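Local structure of restriction endonuclease EcoP15I, modification subunit (Escherichia coli, 4ZCF) at residues 80-85 with 545-550; 562-567 with 576-581; 622-627 with 638-643. The protein methylates the N6 of one adenine in the DNA site CAGCAG, using S-adenosylmethionine, and works with the Res subunit in DNA restriction. One frame throughout, in Å; residues are numbered along the deposited sequence.

Interaction 1. Residues 80-85 with 545-550; sequences EDKTHN and LLTTWC
The carboxylate of Glu80 is the flat group beside Thr547, and both its oxygens are taken by neighbours in 80-85. Asn85 ND2 reaches OE1 of Glu80 at 2.8 Å, on the anti side and 28° out of the carboxylate plane, while the acid lies close to the asparagine's own amide plane. Lys82 NZ forms a salt bridge to Glu80 OE2 at 2.9 Å, again from the anti side and tilted from the plane by 30°. With one donor on each oxygen, the group is held against rotation. The amide of Asn85 is fixed at its other end too, since OD1 accepts from Val509 N.

No direct hydrogen bond joins the two segments. Thr547 points at the strand end, with CG2 lying 4.3 Å from Glu80 N and OG1 coming nearest to the Glu80 side chain at CG, 4.3 Å away. The polar link is a water, which accepts from Lys82 NZ at 3.1 Å and lies 2.9 Å from Thr547 OG1. The lysine bends about its CB-CG bond (chi2 -80°) and then runs extended, which brings NZ to both the acid and the water. Thr547 OG1 is also bonded to Asp543 O within its own helix.

Asp81 N-caps helix 82-86 through OD1, which receives His84 N. The contact sets helix 539-552 against the end of strand 76-80, an outermost strand of the large mixed sheet, while Leu546, Trp549 and Cys550 of that helix pack on Tyr579 of strand 577-580.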
loop_
_atom_site.group_PDB
_atom_site.type_symbol
_atom_site.label_atom_id
_atom_site.label_comp_id
_atom_site.label_asym_id
_atom_site.label_seq_id
_atom_site.Cartn_x
_atom_site.Cartn_y
_atom_site.Cartn_z
ATOM N N GLU A 80 8.706 -19.452 -26.199
ATOM C CA GLU A 80 7.453 -20.198 -26.124
ATOM C C GLU A 80 7.696 -21.674 -26.071
ATOM O O GLU A 80 8.715 -22.147 -26.565
ATOM C CB GLU A 80 6.690 -20.015 -27.439
ATOM C CG GLU A 80 6.111 -18.656 -27.702
ATOM C CD GLU A 80 5.153 -18.704 -28.869
ATOM O OE1 GLU A 80 3.961 -19.027 -28.655
ATOM O OE2 GLU A 80 5.609 -18.464 -30.009
ATOM N N ASP A 81 6.690 -22.423 -25.592
ATOM C CA ASP A 81 6.653 -23.874 -25.723
ATOM C C ASP A 81 5.803 -23.986 -26.979
ATOM O O ASP A 81 4.570 -23.913 -26.887
ATOM C CB ASP A 81 5.963 -24.580 -24.538
ATOM C CG ASP A 81 6.025 -26.099 -24.615
ATOM O OD1 ASP A 81 5.826 -26.650 -25.716
ATOM O OD2 ASP A 81 6.270 -26.731 -23.576
ATOM N N LYS A 82 6.468 -24.031 -28.157
ATOM C CA LYS A 82 5.825 -24.070 -29.487
ATOM C C LYS A 82 4.804 -25.195 -29.635
ATOM O O LYS A 82 3.728 -24.938 -30.160
ATOM C CB LYS A 82 6.860 -24.096 -30.639
ATOM C CG LYS A 82 7.878 -22.943 -30.641
ATOM C CD LYS A 82 7.328 -21.636 -31.219
ATOM C CE LYS A 82 8.289 -20.481 -31.014
ATOM N NZ LYS A 82 7.836 -19.244 -31.713
ATOM N N THR A 83 5.125 -26.422 -29.147
ATOM C CA THR A 83 4.229 -27.591 -29.201
ATOM C C THR A 83 2.910 -27.250 -28.465
ATOM O O THR A 83 1.847 -27.213 -29.103
ATOM C CB THR A 83 4.930 -28.875 -28.668
ATOM O OG1 THR A 83 6.248 -28.983 -29.206
ATOM C CG2 THR A 83 4.152 -30.153 -28.990
ATOM N N HIS A 84 3.014 -26.917 -27.151
ATOM C CA HIS A 84 1.892 -26.520 -26.306
ATOM C C HIS A 84 1.051 -25.353 -26.898
ATOM O O HIS A 84 -0.167 -25.475 -27.000
ATOM C CB HIS A 84 2.359 -26.209 -24.855
ATOM C CG HIS A 84 1.223 -25.995 -23.883
ATOM N ND1 HIS A 84 0.771 -27.016 -23.058
ATOM C CD2 HIS A 84 0.446 -24.907 -23.682
ATOM C CE1 HIS A 84 -0.239 -26.509 -22.382
ATOM N NE2 HIS A 84 -0.474 -25.251 -22.729
ATOM N N ASN A 85 1.687 -24.242 -27.274
ATOM C CA ASN A 85 0.960 -23.061 -27.762
ATOM C C ASN A 85 0.208 -23.218 -29.071
ATOM O O ASN A 85 -0.780 -22.512 -29.285
ATOM C CB ASN A 85 1.849 -21.816 -27.767
ATOM C CG ASN A 85 2.530 -21.545 -26.457
ATOM O OD1 ASN A 85 2.173 -22.088 -25.417
ATOM N ND2 ASN A 85 3.560 -20.726 -26.485
ATOM N N LEU A 545 14.685 -14.892 -30.069
ATOM C CA LEU A 545 14.925 -13.461 -30.291
ATOM C C LEU A 545 13.663 -12.690 -30.566
ATOM O O LEU A 545 13.446 -11.666 -29.942
ATOM C CB LEU A 545 15.894 -13.225 -31.457
ATOM C CG LEU A 545 17.360 -13.552 -31.264
ATOM C CD1 LEU A 545 18.146 -13.036 -32.457
ATOM C CD2 LEU A 545 17.919 -12.932 -29.988
ATOM N N LEU A 546 12.845 -13.157 -31.520
ATOM C CA LEU A 546 11.578 -12.534 -31.926
ATOM C C LEU A 546 10.648 -12.348 -30.722
ATOM O O LEU A 546 10.108 -11.255 -30.540
ATOM C CB LEU A 546 10.921 -13.413 -33.001
ATOM C CG LEU A 546 9.598 -12.966 -33.601
ATOM C CD1 LEU A 546 9.699 -11.596 -34.297
ATOM C CD2 LEU A 546 9.079 -14.020 -34.553
ATOM N N THR A 547 10.493 -13.409 -29.902
ATOM C CA THR A 547 9.677 -13.504 -28.686
ATOM C C THR A 547 10.182 -12.510 -27.628
ATOM O O THR A 547 9.382 -11.766 -27.070
ATOM C CB THR A 547 9.666 -14.988 -28.193
ATOM O OG1 THR A 547 9.025 -15.796 -29.190
ATOM C CG2 THR A 547 8.969 -15.171 -26.833
ATOM N N THR A 548 11.495 -12.518 -27.352
ATOM C CA THR A 548 12.139 -11.611 -26.400
ATOM C C THR A 548 12.005 -10.151 -26.888
ATOM O O THR A 548 11.595 -9.299 -26.122
ATOM C CB THR A 548 13.615 -12.018 -26.205
ATOM O OG1 THR A 548 13.688 -13.398 -25.834
ATOM C CG2 THR A 548 14.333 -11.158 -25.184
ATOM N N TRP A 549 12.336 -9.882 -28.156
ATOM C CA TRP A 549 12.272 -8.558 -28.752
ATOM C C TRP A 549 10.886 -7.974 -28.695
ATOM O O TRP A 549 10.763 -6.808 -28.373
ATOM C CB TRP A 549 12.781 -8.573 -30.202
ATOM C CG TRP A 549 14.270 -8.686 -30.360
ATOM C CD1 TRP A 549 15.187 -9.028 -29.406
ATOM C CD2 TRP A 549 15.002 -8.511 -31.575
ATOM N NE1 TRP A 549 16.447 -9.069 -29.953
ATOM C CE2 TRP A 549 16.359 -8.788 -31.293
ATOM C CE3 TRP A 549 14.644 -8.126 -32.884
ATOM C CZ2 TRP A 549 17.363 -8.682 -32.272
ATOM C CZ3 TRP A 549 15.632 -8.041 -33.853
ATOM C CH2 TRP A 549 16.974 -8.296 -33.542
ATOM N N CYS A 550 9.839 -8.769 -29.000
ATOM C CA CYS A 550 8.447 -8.307 -28.950
ATOM C C CYS A 550 8.028 -7.886 -27.524
ATOM O O CYS A 550 7.271 -6.935 -27.377
ATOM C CB CYS A 550 7.509 -9.371 -29.513
ATOM S SG CYS A 550 7.422 -9.414 -31.323
HETATM O O HOH W 1 9.191 -16.518 -32.015
#

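Interaction 2. Residues 562-567 with 576-581; sequences EDVDLG and GRLYLI
Val564 and Leu566 meet Leu578 and Leu580 in a purely apolar contact between two strands that are second neighbours in the sheet of the C-terminal domain. Strand 569-574 runs between them, so the strands share no hydrogen bonds: the axes of 562-566 and 577-580 stay 9.1 Å apart, and their directions differ by 65°, a large divergence for strands two antiparallel steps apart and a sign of strong twist. The side chains span that distance over one face of the middle strand. Leu566 CD1 does most of the touching, lying 4.0 Å from Leu580 CD2 and 4.3 Å from Leu578 CD2. The Leu566 and Leu580 side chains cross at about a right angle, so they meet through single methyls rather than along their lengths. In Leu580 CG stands anti to the carbonyl carbon (chi1 -42°), a turn that helps bring CD2 over to Leu566 although the bond from CA to CB does not point there. The two methyls of Leu578 divide their partners, with CD2 going to Leu566 and CD1 coming within 4.5 Å of Val564 CG1.

The three strands 562-566, 569-574 and 577-580 form an antiparallel beta meander. From its last strand the chain passes through helix 587-598 to the parallel strand 607-611, a beta-alpha-beta crossover. Strand 569-574 contributes Ala571, whose small side chain is touched by Leu580 and is consistent with the bridging of leucines over that strand, and Leu580 continues the apolar layer onto Val608 and Phe610. Tyr579 OH bonds to Asp553, and at the start of the same strand Arg577 forms salt bridges with Asp575 and with Glu134 of the endonuclease chain.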
loop_
_atom_site.group_PDB
_atom_site.type_symbol
_atom_site.label_atom_id
_atom_site.label_comp_id
_atom_site.label_asym_id
_atom_site.label_seq_id
_atom_site.Cartn_x
_atom_site.Cartn_y
_atom_site.Cartn_z
ATOM N N GLU A 562 2.124 -11.690 -36.426
ATOM C CA GLU A 562 1.742 -12.143 -37.759
ATOM C C GLU A 562 2.912 -12.237 -38.728
ATOM O O GLU A 562 3.801 -11.388 -38.716
ATOM C CB GLU A 562 0.570 -11.342 -38.345
ATOM C CG GLU A 562 0.670 -9.837 -38.227
ATOM C CD GLU A 562 -0.573 -9.131 -38.740
ATOM O OE1 GLU A 562 -1.509 -8.913 -37.936
ATOM O OE2 GLU A 562 -0.622 -8.821 -39.954
ATOM N N ASP A 563 2.915 -13.295 -39.549
ATOM C CA ASP A 563 3.946 -13.519 -40.558
ATOM C C ASP A 563 3.623 -12.674 -41.785
ATOM O O ASP A 563 2.507 -12.725 -42.309
ATOM C CB ASP A 563 4.081 -15.010 -40.907
ATOM C CG ASP A 563 4.439 -15.884 -39.715
ATOM O OD1 ASP A 563 5.643 -15.959 -39.367
ATOM O OD2 ASP A 563 3.520 -16.495 -39.133
ATOM N N VAL A 564 4.591 -11.848 -42.196
ATOM C CA VAL A 564 4.483 -10.941 -43.333
ATOM C C VAL A 564 5.449 -11.373 -44.455
ATOM O O VAL A 564 6.587 -11.769 -44.176
ATOM C CB VAL A 564 4.689 -9.479 -42.858
ATOM C CG1 VAL A 564 4.890 -8.517 -44.029
ATOM C CG2 VAL A 564 3.517 -9.022 -41.985
ATOM N N ASP A 565 4.967 -11.332 -45.724
ATOM C CA ASP A 565 5.757 -11.694 -46.912
ATOM C C ASP A 565 6.131 -10.431 -47.673
ATOM O O ASP A 565 5.246 -9.716 -48.144
ATOM C CB ASP A 565 4.994 -12.691 -47.817
ATOM C CG ASP A 565 5.845 -13.259 -48.936
ATOM O OD1 ASP A 565 6.702 -14.123 -48.649
ATOM O OD2 ASP A 565 5.682 -12.811 -50.090
ATOM N N LEU A 566 7.439 -10.130 -47.750
ATOM C CA LEU A 566 7.956 -8.940 -48.453
ATOM C C LEU A 566 8.836 -9.398 -49.617
ATOM O O LEU A 566 10.032 -9.623 -49.434
ATOM C CB LEU A 566 8.724 -7.997 -47.490
ATOM C CG LEU A 566 7.993 -7.537 -46.222
ATOM C CD1 LEU A 566 8.939 -6.829 -45.289
ATOM C CD2 LEU A 566 6.804 -6.645 -46.554
ATOM N N GLY A 567 8.203 -9.633 -50.772
ATOM C CA GLY A 567 8.856 -10.139 -51.977
ATOM C C GLY A 567 9.700 -11.378 -51.735
ATOM O O GLY A 567 10.882 -11.404 -52.093
ATOM N N GLY A 576 2.273 -2.579 -34.175
ATOM C CA GLY A 576 2.848 -1.491 -34.964
ATOM C C GLY A 576 4.316 -1.604 -35.340
ATOM O O GLY A 576 4.787 -0.818 -36.163
ATOM N N ARG A 577 5.071 -2.546 -34.736
ATOM C CA ARG A 577 6.484 -2.714 -35.067
ATOM C C ARG A 577 6.761 -3.906 -35.989
ATOM O O ARG A 577 6.171 -4.976 -35.805
ATOM C CB ARG A 577 7.429 -2.628 -33.839
ATOM C CG ARG A 577 6.871 -3.096 -32.506
ATOM C CD ARG A 577 6.903 -2.021 -31.431
ATOM N NE ARG A 577 6.375 -2.524 -30.156
ATOM C CZ ARG A 577 5.287 -2.066 -29.535
ATOM N NH1 ARG A 577 4.583 -1.067 -30.059
ATOM N NH2 ARG A 577 4.900 -2.598 -28.385
ATOM N N LEU A 578 7.624 -3.702 -37.014
ATOM C CA LEU A 578 7.985 -4.731 -38.002
ATOM C C LEU A 578 9.400 -5.262 -37.799
ATOM O O LEU A 578 10.348 -4.492 -37.770
ATOM C CB LEU A 578 7.777 -4.216 -39.434
ATOM C CG LEU A 578 8.168 -5.155 -40.580
ATOM C CD1 LEU A 578 7.047 -6.150 -40.914
ATOM C CD2 LEU A 578 8.542 -4.360 -41.814
ATOM N N TYR A 579 9.538 -6.587 -37.688
ATOM C CA TYR A 579 10.820 -7.251 -37.444
ATOM C C TYR A 579 11.448 -7.900 -38.670
ATOM O O TYR A 579 10.816 -8.709 -39.349
ATOM C CB TYR A 579 10.696 -8.261 -36.284
ATOM C CG TYR A 579 10.245 -7.609 -34.999
ATOM C CD1 TYR A 579 8.897 -7.320 -34.773
ATOM C CD2 TYR A 579 11.167 -7.225 -34.030
ATOM C CE1 TYR A 579 8.480 -6.686 -33.603
ATOM C CE2 TYR A 579 10.761 -6.585 -32.862
ATOM C CZ TYR A 579 9.418 -6.313 -32.656
ATOM O OH TYR A 579 9.019 -5.679 -31.514
ATOM N N LEU A 580 12.706 -7.560 -38.938
ATOM C CA LEU A 580 13.458 -8.159 -40.038
ATOM C C LEU A 580 14.695 -8.813 -39.439
ATOM O O LEU A 580 15.717 -8.152 -39.245
ATOM C CB LEU A 580 13.810 -7.159 -41.163
ATOM C CG LEU A 580 12.769 -6.151 -41.617
ATOM C CD1 LEU A 580 13.386 -5.138 -42.551
ATOM C CD2 LEU A 580 11.581 -6.810 -42.259
ATOM N N ILE A 581 14.565 -10.105 -39.084
ATOM C CA ILE A 581 15.613 -10.908 -38.460
ATOM C C ILE A 581 16.444 -11.671 -39.506
ATOM O O ILE A 581 17.672 -11.683 -39.420
ATOM C CB ILE A 581 15.058 -11.864 -37.347
ATOM C CG1 ILE A 581 13.921 -11.208 -36.510
ATOM C CG2 ILE A 581 16.197 -12.453 -36.486
ATOM C CD1 ILE A 581 13.570 -11.801 -35.117
#

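Interaction 3. Residues 622-627 with 638-643; sequences ELNEAL and LDLVVR
Leu640 leaves the strand toward helix 622-627, and its CB already lies 4.1 Å from Leu627 CD1. CG stands anti to the backbone N (chi1 -176°), and from there the branch sends the two methyls to different parts of the helix. CD1 settles between two leucines one turn apart, 3.8 Å from Leu627 CD1 and 4.1 Å from Leu623 CD2. CD2 turns to the helix backbone, 3.7 Å from Asn624 N, and also touches Asn624 CB at 3.8 Å. Both leucine side chains cross Leu640 at about a right angle. The other methyl of Leu627, CD2, rests on Leu638 CB at 3.9 Å. Shortening Leu640 to an alanine would probably open a gap between Leu623 and Leu627 and take from the backbone at Asn624 the methyl that lies against it.

The helix runs nearly antiparallel to the strand, at 163°, as expected for the helix and second strand of a beta-alpha-beta crossover, here 607-611, 618-629 and 639-643. Leu640 also rests on Val608 and Phe610 of the adjacent strand, Leu623 and Ala626 on Leu590 of helix 587-598, and Phe757 of the endonuclease chain packs on Asn624 and Leu640.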
loop_
_atom_site.group_PDB
_atom_site.type_symbol
_atom_site.label_atom_id
_atom_site.label_comp_id
_atom_site.label_asym_id
_atom_site.label_seq_id
_atom_site.Cartn_x
_atom_site.Cartn_y
_atom_site.Cartn_z
ATOM N N GLU A 622 20.361 1.684 -47.210
ATOM C CA GLU A 622 19.317 1.655 -48.230
ATOM C C GLU A 622 17.937 1.654 -47.578
ATOM O O GLU A 622 17.055 2.370 -48.048
ATOM C CB GLU A 622 19.503 0.419 -49.115
ATOM C CG GLU A 622 18.616 0.368 -50.345
ATOM C CD GLU A 622 18.807 -0.875 -51.191
ATOM O OE1 GLU A 622 19.957 -1.368 -51.280
ATOM O OE2 GLU A 622 17.805 -1.345 -51.780
ATOM N N LEU A 623 17.762 0.876 -46.481
ATOM C CA LEU A 623 16.502 0.793 -45.730
ATOM C C LEU A 623 16.164 2.128 -45.082
ATOM O O LEU A 623 15.003 2.521 -45.086
ATOM C CB LEU A 623 16.561 -0.307 -44.653
ATOM C CG LEU A 623 15.460 -1.365 -44.686
ATOM C CD1 LEU A 623 15.794 -2.499 -43.756
ATOM C CD2 LEU A 623 14.096 -0.777 -44.324
ATOM N N ASN A 624 17.179 2.830 -44.551
ATOM C CA ASN A 624 17.021 4.133 -43.914
ATOM C C ASN A 624 16.578 5.204 -44.921
ATOM O O ASN A 624 15.519 5.810 -44.725
ATOM C CB ASN A 624 18.302 4.535 -43.159
ATOM C CG ASN A 624 18.214 5.862 -42.427
ATOM O OD1 ASN A 624 17.266 6.140 -41.674
ATOM N ND2 ASN A 624 19.236 6.692 -42.592
ATOM N N GLU A 625 17.372 5.413 -46.009
ATOM C CA GLU A 625 17.074 6.395 -47.063
ATOM C C GLU A 625 15.653 6.237 -47.625
ATOM O O GLU A 625 14.927 7.231 -47.701
ATOM C CB GLU A 625 18.108 6.313 -48.172
ATOM N N ALA A 626 15.235 4.978 -47.926
ATOM C CA ALA A 626 13.900 4.626 -48.438
ATOM C C ALA A 626 12.762 4.957 -47.457
ATOM O O ALA A 626 11.670 5.328 -47.893
ATOM C CB ALA A 626 13.854 3.155 -48.803
ATOM N N LEU A 627 13.023 4.838 -46.137
ATOM C CA LEU A 627 12.034 5.121 -45.091
ATOM C C LEU A 627 11.838 6.625 -44.772
ATOM O O LEU A 627 11.074 6.981 -43.866
ATOM C CB LEU A 627 12.324 4.293 -43.820
ATOM C CG LEU A 627 11.930 2.807 -43.854
ATOM C CD1 LEU A 627 12.266 2.135 -42.551
ATOM C CD2 LEU A 627 10.450 2.619 -44.137
ATOM N N LEU A 638 8.039 6.147 -40.678
ATOM C CA LEU A 638 8.507 4.918 -40.038
ATOM C C LEU A 638 9.913 5.039 -39.440
ATOM O O LEU A 638 10.866 5.331 -40.170
ATOM C CB LEU A 638 8.455 3.750 -41.036
ATOM C CG LEU A 638 7.067 3.243 -41.429
ATOM C CD1 LEU A 638 6.551 3.932 -42.685
ATOM C CD2 LEU A 638 7.081 1.742 -41.632
ATOM N N ASP A 639 10.040 4.801 -38.111
ATOM C CA ASP A 639 11.336 4.792 -37.424
ATOM C C ASP A 639 12.054 3.477 -37.714
ATOM O O ASP A 639 11.396 2.450 -37.919
ATOM C CB ASP A 639 11.202 4.992 -35.907
ATOM C CG ASP A 639 12.525 5.332 -35.219
ATOM O OD1 ASP A 639 13.216 6.284 -35.680
ATOM O OD2 ASP A 639 12.867 4.656 -34.216
ATOM N N LEU A 640 13.406 3.518 -37.746
ATOM C CA LEU A 640 14.242 2.358 -38.057
ATOM C C LEU A 640 15.250 2.053 -36.951
ATOM O O LEU A 640 16.228 2.777 -36.778
ATOM C CB LEU A 640 14.902 2.515 -39.451
ATOM C CG LEU A 640 15.726 1.340 -39.964
ATOM C CD1 LEU A 640 14.844 0.207 -40.458
ATOM C CD2 LEU A 640 16.683 1.781 -41.039
ATOM N N VAL A 641 15.017 0.950 -36.229
ATOM C CA VAL A 641 15.825 0.514 -35.087
ATOM C C VAL A 641 16.759 -0.652 -35.448
ATOM O O VAL A 641 16.360 -1.526 -36.223
ATOM C CB VAL A 641 14.861 0.163 -33.905
ATOM C CG1 VAL A 641 15.613 -0.273 -32.647
ATOM C CG2 VAL A 641 13.927 1.327 -33.590
ATOM N N VAL A 642 17.993 -0.658 -34.874
ATOM C CA VAL A 642 19.012 -1.716 -34.975
ATOM C C VAL A 642 19.082 -2.485 -33.641
ATOM O O VAL A 642 19.216 -1.870 -32.568
ATOM C CB VAL A 642 20.458 -1.242 -35.305
ATOM C CG1 VAL A 642 21.179 -2.263 -36.187
ATOM C CG2 VAL A 642 20.507 0.151 -35.910
ATOM N N ARG A 643 19.118 -3.825 -33.721
ATOM C CA ARG A 643 19.252 -4.655 -32.530
ATOM C C ARG A 643 20.229 -5.809 -32.766
ATOM O O ARG A 643 20.086 -6.541 -33.746
ATOM C CB ARG A 643 17.875 -5.148 -32.035
ATOM C CG ARG A 643 17.881 -5.546 -30.564
ATOM C CD ARG A 643 16.492 -5.612 -29.978
ATOM N NE ARG A 643 15.852 -4.307 -29.990
ATOM C CZ ARG A 643 14.544 -4.112 -30.059
ATOM N NH1 ARG A 643 13.717 -5.145 -30.153
ATOM N NH2 ARG A 643 14.053 -2.883 -30.061
#

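In the fold
Followed from the N terminus, the chain first closes interaction 1, whose 459 intervening residues include nearly all the strands of the large mixed sheet; this brings the C-terminal domain back against that sheet's early edge. Interaction 2 then closes over a span of eight residues holding strand 569-574, and interaction 3 over ten residues between a helix and the last strand. The three lie in series, none enclosing or crossing another. Interactions 2 and 3 belong to one five-stranded sheet and touch where Leu580 meets Leu623. Helix 539-552 links interaction 1 to both: Leu546 packs on Ile581, and Trp549 makes a cation-pi contact with Arg643.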